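Local coordinates for protein HTH-type transcriptional regulator TreR (Bacillus subtilis, PDB 2OGG) that represses the trePA operon and binds trehalose-6-phosphate, the piece described here being the effector-binding (UTRA) domain of the repressor, at residues R44-G48 with E49-L53; P64-T67 with K68-E72; G81-G84 with L85-Y89. All blocks are in the same frame, centred on the assembly; numbering follows the deposited sequence.

All three contacts are local, each within one continuous stretch of the UTRA domain. Contact 1 and contact 2 lie at the surface, whereas contact 3 is partly buried and touched by two other subunits. The first closes the hairpin of strands 37-46 and 49-59; the third leads from helix 75-83 into strand 87-98, reaching the same antiparallel sheet on the opposite side of the chain's centre, with nearest atoms about 15 Å away. Between them in sequence, contact 2 starts helix 68-71. Their chemistry differs accordingly: paired strand backbones with an arginine directed to a sulfate in contact 1, a threonine cap in contact 2, and a reverse turn with aliphatic packing in contact 3.

Contact 1 (R44-G48 with E49-L53); sequences RKIDG and EHVIL. With SO4 (sulfate ion), chain C.
K45 lies across one face of the H50 imidazole, with its CB 4.0 Å from the ring centroid and displaced toward the rim, a CH-pi contact. With chi1 at -179°, K45 turns CG opposite its backbone N, and the extended chain then runs over the ring, so that CD comes 3.7 Å from NE2 of H50 while the ammonium continues past the ring. The imidazole is held by a second residue, since ND1 of H50 is hydrogen-bonded to S43 OG.

The other face of the hairpin carries R44, I46, E49 and I52. Here the methyl CD1 of I46 meets CD1 of I52 at 3.6 Å, and the same methyl touches CG2 of V51. The aliphatic start of R44 passes beside I52, CG to CB, before the chain bends at chi2 (-79°).

Backbone bonds join the strands. I46 N gives a bond to E49 O (2.8 Å), and E49 N returns a longer one to I46 O (3.3 Å). The pair closes a beta hairpin whose two-residue turn, D47-G48, contains a cis peptide bond. Further along, R44 O accepts from V51 N at 3.0 Å while R44 N donates to I52 O, also at 3.0 Å. V51 and I52 both bond to R44, which suggests a beta bulge there.

Charged ends reach beyond the hairpin. NH2 of R44 donates to sulfate O3 at 2.9 Å with a bent N-H...O angle of 137°. The ion, probably from the crystallisation liquor, is also held by R42, S74 and the backbone of I75 and Y76, and may mark where the effector's phosphate binds. Salt bridges tie NE of R44 to D54 and OE1 of E49 to R138.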
loop_
_atom_site.group_PDB
_atom_site.type_symbol
_atom_site.label_atom_id
_atom_site.label_comp_id
_atom_site.label_asym_id
_atom_site.label_seq_id
_atom_site.Cartn_x
_atom_site.Cartn_y
_atom_site.Cartn_z
ATOM N N ARG A 44 -27.598 -3.154 1.456
ATOM C CA ARG A 44 -27.527 -1.716 1.679
ATOM C C ARG A 44 -28.512 -1.023 0.754
ATOM O O ARG A 44 -28.419 -1.166 -0.458
ATOM C CB ARG A 44 -26.131 -1.185 1.352
ATOM C CG ARG A 44 -24.987 -2.006 1.862
ATOM C CD ARG A 44 -24.758 -1.727 3.328
ATOM N NE ARG A 44 -23.654 -2.532 3.838
ATOM C CZ ARG A 44 -22.999 -2.274 4.964
ATOM N NH1 ARG A 44 -23.349 -1.236 5.716
ATOM N NH2 ARG A 44 -21.994 -3.053 5.338
ATOM N N LYS A 45 -29.285 -0.097 1.303
ATOM C CA LYS A 45 -30.293 0.619 0.534
ATOM C C LYS A 45 -29.808 2.054 0.364
ATOM O O LYS A 45 -29.665 2.790 1.346
ATOM C CB LYS A 45 -31.647 0.566 1.269
ATOM C CG LYS A 45 -32.826 1.262 0.582
ATOM C CD LYS A 45 -34.100 1.027 1.386
ATOM C CE LYS A 45 -35.151 2.113 1.156
ATOM N NZ LYS A 45 -36.190 2.117 2.236
ATOM N N ILE A 46 -29.314 2.351 -0.832
ATOM C CA ILE A 46 -28.797 3.679 -1.139
ATOM C C ILE A 46 -29.901 4.409 -1.862
ATOM O O ILE A 46 -30.180 4.154 -3.031
ATOM C CB ILE A 46 -27.505 3.593 -1.968
ATOM C CG1 ILE A 46 -26.464 2.774 -1.174
ATOM C CG2 ILE A 46 -27.024 5.004 -2.379
ATOM C CD1 ILE A 46 -25.176 2.457 -1.904
ATOM N N ASP A 47 -30.642 5.179 -1.076
ATOM C CA ASP A 47 -32.021 5.485 -1.402
ATOM C C ASP A 47 -32.289 5.792 -2.873
ATOM O O ASP A 47 -31.440 6.341 -3.578
ATOM C CB ASP A 47 -32.655 6.483 -0.412
ATOM C CG ASP A 47 -33.052 5.826 0.936
ATOM O OD1 ASP A 47 -34.117 6.209 1.491
ATOM O OD2 ASP A 47 -32.308 4.938 1.440
ATOM N N GLY A 48 -33.353 5.170 -3.366
ATOM C CA GLY A 48 -34.159 4.318 -2.499
ATOM C C GLY A 48 -34.091 2.850 -2.867
ATOM O O GLY A 48 -35.104 2.156 -2.871
ATOM N N GLU A 49 -32.889 2.354 -3.128
ATOM C CA GLU A 49 -32.755 1.023 -3.697
ATOM C C GLU A 49 -31.786 0.171 -2.934
ATOM O O GLU A 49 -30.758 0.659 -2.472
ATOM C CB GLU A 49 -32.294 1.113 -5.147
ATOM C CG GLU A 49 -33.246 1.858 -6.055
ATOM C CD GLU A 49 -32.856 1.725 -7.507
ATOM O OE1 GLU A 49 -31.732 2.135 -7.858
ATOM O OE2 GLU A 49 -33.659 1.171 -8.290
ATOM N N HIS A 50 -32.073 -1.127 -2.895
ATOM C CA HIS A 50 -31.147 -2.124 -2.350
ATOM C C HIS A 50 -30.175 -2.528 -3.448
ATOM O O HIS A 50 -30.569 -3.138 -4.459
ATOM C CB HIS A 50 -31.909 -3.354 -1.870
ATOM C CG HIS A 50 -32.821 -3.080 -0.719
ATOM N ND1 HIS A 50 -32.384 -3.077 0.591
ATOM C CD2 HIS A 50 -34.134 -2.751 -0.683
ATOM C CE1 HIS A 50 -33.395 -2.772 1.384
ATOM N NE2 HIS A 50 -34.469 -2.580 0.637
ATOM N N VAL A 51 -28.901 -2.211 -3.250
ATOM C CA VAL A 51 -27.970 -2.317 -4.347
ATOM C C VAL A 51 -26.672 -3.057 -4.074
ATOM O O VAL A 51 -25.949 -3.373 -5.015
ATOM C CB VAL A 51 -27.707 -0.963 -4.973
ATOM C CG1 VAL A 51 -29.008 -0.370 -5.451
ATOM C CG2 VAL A 51 -27.072 -0.052 -3.960
ATOM N N ILE A 52 -26.328 -3.235 -2.797
ATOM C CA ILE A 52 -25.155 -4.000 -2.418
ATOM C C ILE A 52 -25.558 -5.140 -1.494
ATOM O O ILE A 52 -26.373 -4.959 -0.584
ATOM C CB ILE A 52 -24.097 -3.123 -1.713
ATOM C CG1 ILE A 52 -23.590 -2.046 -2.668
ATOM C CG2 ILE A 52 -22.893 -3.985 -1.278
ATOM C CD1 ILE A 52 -23.415 -0.690 -2.019
ATOM N N LEU A 53 -24.953 -6.304 -1.679
ATOM C CA LEU A 53 -25.199 -7.390 -0.746
ATOM C C LEU A 53 -23.898 -7.748 -0.071
ATOM O O LEU A 53 -22.898 -7.960 -0.749
ATOM C CB LEU A 53 -25.804 -8.599 -1.444
ATOM C CG LEU A 53 -26.168 -9.653 -0.408
ATOM C CD1 LEU A 53 -27.478 -9.280 0.264
ATOM C CD2 LEU A 53 -26.163 -11.085 -0.979
HETATM S S SO4 C . -19.163 -2.755 7.872
HETATM O O1 SO4 C . -18.268 -3.813 7.427
HETATM O O2 SO4 C . -18.473 -1.809 8.727
HETATM O O3 SO4 C . -19.660 -1.955 6.767
HETATM O O4 SO4 C . -20.230 -3.417 8.596
#

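Contact 2 (P64-T67 with K68-E72); sequences PHLT and KEICE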
loop_
_atom_site.group_PDB
_atom_site.type_symbol
_atom_site.label_atom_id
_atom_site.label_comp_id
_atom_site.label_asym_id
_atom_site.label_seq_id
_atom_site.Cartn_x
_atom_site.Cartn_y
_atom_site.Cartn_z
ATOM N N PRO A 64 -16.078 -13.596 20.132
ATOM C CA PRO A 64 -17.060 -14.455 20.770
ATOM C C PRO A 64 -18.450 -13.851 20.897
ATOM O O PRO A 64 -19.398 -14.557 21.231
ATOM C CB PRO A 64 -16.459 -14.703 22.168
ATOM C CG PRO A 64 -15.295 -13.757 22.292
ATOM C CD PRO A 64 -14.833 -13.505 20.906
ATOM N N HIS A 65 -18.555 -12.547 20.743
ATOM C CA HIS A 65 -19.779 -11.870 21.108
ATOM C C HIS A 65 -20.188 -11.011 19.942
ATOM O O HIS A 65 -19.340 -10.407 19.265
ATOM C CB HIS A 65 -19.547 -10.961 22.309
ATOM C CG HIS A 65 -19.212 -11.689 23.577
ATOM N ND1 HIS A 65 -18.337 -11.186 24.516
ATOM C CD2 HIS A 65 -19.590 -12.909 24.035
ATOM C CE1 HIS A 65 -18.208 -12.050 25.507
ATOM N NE2 HIS A 65 -18.999 -13.081 25.265
ATOM N N LEU A 66 -21.464 -11.069 19.595
ATOM C CA LEU A 66 -21.943 -10.270 18.497
ATOM C C LEU A 66 -23.444 -10.071 18.647
ATOM O O LEU A 66 -24.126 -10.879 19.287
ATOM C CB LEU A 66 -21.595 -10.960 17.192
ATOM C CG LEU A 66 -21.792 -10.164 15.894
ATOM C CD1 LEU A 66 -20.742 -9.065 15.779
ATOM C CD2 LEU A 66 -21.719 -11.121 14.681
ATOM N N THR A 67 -23.961 -9.009 18.043
ATOM C CA THR A 67 -25.381 -8.758 18.081
ATOM C C THR A 67 -25.944 -8.251 16.749
ATOM O O THR A 67 -25.216 -7.693 15.927
ATOM C CB THR A 67 -25.708 -7.753 19.174
ATOM O OG1 THR A 67 -25.271 -6.459 18.751
ATOM C CG2 THR A 67 -25.002 -8.155 20.468
ATOM N N LYS A 68 -27.258 -8.390 16.564
ATOM C CA LYS A 68 -27.913 -7.771 15.399
ATOM C C LYS A 68 -27.698 -6.240 15.297
ATOM O O LYS A 68 -27.626 -5.702 14.192
ATOM C CB LYS A 68 -29.398 -8.106 15.351
ATOM C CG LYS A 68 -30.220 -7.319 14.334
ATOM C CD LYS A 68 -31.571 -8.021 14.108
ATOM C CE LYS A 68 -32.607 -7.089 13.537
ATOM N NZ LYS A 68 -33.008 -6.066 14.514
ATOM N N GLU A 69 -27.459 -5.578 16.430
ATOM C CA GLU A 69 -27.323 -4.130 16.451
ATOM C C GLU A 69 -25.958 -3.700 15.936
ATOM O O GLU A 69 -25.829 -2.665 15.289
ATOM C CB GLU A 69 -27.537 -3.593 17.855
ATOM C CG GLU A 69 -27.574 -2.087 17.916
ATOM C CD GLU A 69 -28.160 -1.575 19.226
ATOM O OE1 GLU A 69 -29.357 -1.846 19.513
ATOM O OE2 GLU A 69 -27.412 -0.903 19.974
ATOM N N ILE A 70 -24.949 -4.529 16.181
ATOM C CA ILE A 70 -23.614 -4.271 15.675
ATOM C C ILE A 70 -23.528 -4.416 14.147
ATOM O O ILE A 70 -22.981 -3.533 13.482
ATOM C CB ILE A 70 -22.577 -5.138 16.411
ATOM C CG1 ILE A 70 -22.323 -4.555 17.818
ATOM C CG2 ILE A 70 -21.267 -5.177 15.662
ATOM C CD1 ILE A 70 -21.541 -5.474 18.756
ATOM N N CYS A 71 -24.350 -5.312 13.595
ATOM C CA CYS A 71 -24.416 -5.531 12.161
ATOM C C CYS A 71 -25.169 -4.434 11.428
ATOM O O CYS A 71 -24.953 -4.209 10.232
ATOM C CB CYS A 71 -25.083 -6.865 11.871
ATOM S SG CYS A 71 -24.236 -8.239 12.653
ATOM N N GLU A 72 -26.106 -3.795 12.116
ATOM C CA GLU A 72 -26.826 -2.693 11.523
ATOM C C GLU A 72 -25.971 -1.433 11.573
ATOM O O GLU A 72 -26.260 -0.440 10.921
ATOM C CB GLU A 72 -28.155 -2.498 12.240
ATOM C CG GLU A 72 -29.007 -3.745 12.191
ATOM C CD GLU A 72 -30.332 -3.601 12.914
ATOM O OE1 GLU A 72 -30.341 -3.046 14.038
ATOM O OE2 GLU A 72 -31.348 -4.114 12.384
#
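The hydroxyl of T67 faces the first turn of helix 68-71, and the tight part of this contact is gathered around it. OG1 accepts from I70 N at 3.2 Å with an N-H...O angle of 152°, and more weakly from E69 N at 3.3 Å, so one oxygen serves two amides at the start of the helix. A chi1 of 73° sets OG1 between the backbone N and the carbonyl carbon, where it faces these N-H groups. The carbonyl of T67 adds weak bonds of its own, from I70 N and from C71 N, the latter at 3.4 Å. The side chain of I70 lies against the same hydroxyl, its CG1 3.6 Å from OG1.

Beside the cap, L66 and I70 pack obliquely, CD1 of the leucine 3.9 Å from CG2 of the isoleucine, while L66 CD2 only just approaches C71 SG (4.3 Å). This apolar side turns to the protein: L66 also touches F16, W38 and Y78, and the buried C71 rests on V13, F16 and V40.

The cap residue is itself at the surface, and beyond it the solvent side is looser. K68 and E69 are exposed, E69 extending outward from the cap. A bend at the last torsion of K68 brings its NZ to E72 OE2 at 3.3 Å, a salt bridge whose hydrogen bond is weak.

With T67 as N-cap, the arrangement is a capped helix start that resembles a hydrophobic staple, though L66 lies closer to I70 than to C71, placed where the chain coming from strand 49-59 enters helix 68-71.

Contact 3 (G81-G84 with L85-Y89); sequences GELG and LSISY
L83 and I87 meet at about a right angle, with the methyl CD1 of L83 set against the CG1-CD1 branch of the isoleucine, 3.9 Å from both atoms. With chi1 at 48°, L83 holds CG between its backbone N and carbonyl carbon, which carries the methyl toward I87. The isoleucine comes from across the bend, its CG1 also passing 3.5 Å from the carbonyl oxygen of L83.

That oxygen closes the turn: S86 N donates to L83 O at 2.9 Å with an N-H...O angle of 158°. L83 to S86 is a type I beta turn, which takes the chain from the end of helix 75-83 into strand 87-98, an edge strand of the sheet within this chain. CB of S86 lies alongside L83 O at 3.5 Å.

L85, at a corner of the turn, directs the end of its side chain away from G84 and packs on S74 of the third subunit, while its N donates to E77 OE2 of that subunit. I87 is buried, and packs on I79 and E80 of the preceding helix 75-83 and on R150 of the second subunit.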
loop_
_atom_site.group_PDB
_atom_site.type_symbol
_atom_site.label_atom_id
_atom_site.label_comp_id
_atom_site.label_asym_id
_atom_site.label_seq_id
_atom_site.Cartn_x
_atom_site.Cartn_y
_atom_site.Cartn_z
ATOM N N GLY A 81 -12.193 -2.837 16.890
ATOM C CA GLY A 81 -12.227 -2.433 18.287
ATOM C C GLY A 81 -11.768 -3.548 19.203
ATOM O O GLY A 81 -11.109 -3.286 20.218
ATOM N N GLU A 82 -12.095 -4.791 18.833
ATOM C CA GLU A 82 -11.845 -5.971 19.672
ATOM C C GLU A 82 -10.467 -6.515 19.427
ATOM O O GLU A 82 -9.837 -6.988 20.347
ATOM C CB GLU A 82 -12.853 -7.100 19.403
ATOM C CG GLU A 82 -14.293 -6.759 19.772
ATOM C CD GLU A 82 -14.439 -6.318 21.222
ATOM O OE1 GLU A 82 -14.124 -7.137 22.106
ATOM O OE2 GLU A 82 -14.876 -5.166 21.475
ATOM N N LEU A 83 -10.044 -6.561 18.164
ATOM C CA LEU A 83 -8.735 -7.115 17.845
ATOM C C LEU A 83 -7.991 -6.523 16.665
ATOM O O LEU A 83 -7.091 -7.166 16.145
ATOM C CB LEU A 83 -8.755 -8.640 17.769
ATOM C CG LEU A 83 -9.835 -9.346 16.966
ATOM C CD1 LEU A 83 -9.757 -8.898 15.564
ATOM C CD2 LEU A 83 -9.561 -10.824 17.040
ATOM N N GLY A 84 -8.091 -5.211 16.521
ATOM C CA GLY A 84 -7.453 -4.523 15.412
ATOM C C GLY A 84 -5.935 -4.585 15.427
ATOM O O GLY A 84 -5.295 -4.390 14.408
ATOM N N LEU A 85 -5.349 -4.818 16.588
ATOM C CA LEU A 85 -3.886 -4.786 16.722
ATOM C C LEU A 85 -3.303 -6.151 16.290
ATOM O O LEU A 85 -2.118 -6.271 16.004
ATOM C CB LEU A 85 -3.566 -4.520 18.184
ATOM C CG LEU A 85 -2.435 -3.638 18.709
ATOM C CD1 LEU A 85 -2.312 -2.295 17.970
ATOM C CD2 LEU A 85 -2.723 -3.425 20.204
ATOM N N SER A 86 -4.166 -7.160 16.174
ATOM C CA SER A 86 -3.745 -8.511 15.816
ATOM C C SER A 86 -3.951 -8.731 14.337
ATOM O O SER A 86 -3.654 -9.802 13.826
ATOM C CB SER A 86 -4.592 -9.543 16.556
ATOM O OG SER A 86 -4.530 -9.376 17.955
ATOM N N ILE A 87 -4.713 -7.845 13.713
ATOM C CA ILE A 87 -4.955 -7.959 12.282
ATOM C C ILE A 87 -3.766 -7.458 11.475
ATOM O O ILE A 87 -3.294 -6.333 11.668
ATOM C CB ILE A 87 -6.213 -7.203 11.857
ATOM C CG1 ILE A 87 -7.407 -7.692 12.684
ATOM C CG2 ILE A 87 -6.461 -7.415 10.351
ATOM C CD1 ILE A 87 -8.762 -7.267 12.126
ATOM N N SER A 88 -3.283 -8.288 10.565
ATOM C CA SER A 88 -2.020 -8.009 9.903
ATOM C C SER A 88 -2.173 -7.455 8.493
ATOM O O SER A 88 -1.668 -6.382 8.166
ATOM C CB SER A 88 -1.157 -9.260 9.878
ATOM O OG SER A 88 0.117 -8.937 9.359
ATOM N N TYR A 89 -2.744 -8.259 7.615
ATOM C CA TYR A 89 -2.942 -7.836 6.241
ATOM C C TYR A 89 -4.240 -8.396 5.751
ATOM O O TYR A 89 -4.740 -9.383 6.294
ATOM C CB TYR A 89 -1.795 -8.315 5.338
ATOM C CG TYR A 89 -1.628 -9.824 5.253
ATOM C CD1 TYR A 89 -0.974 -10.519 6.268
ATOM C CD2 TYR A 89 -1.938 -10.517 4.075
ATOM C CE1 TYR A 89 -0.689 -11.894 6.154
ATOM C CE2 TYR A 89 -1.654 -11.894 3.936
ATOM C CZ TYR A 89 -1.037 -12.583 4.991
ATOM O OH TYR A 89 -0.748 -13.940 4.901
#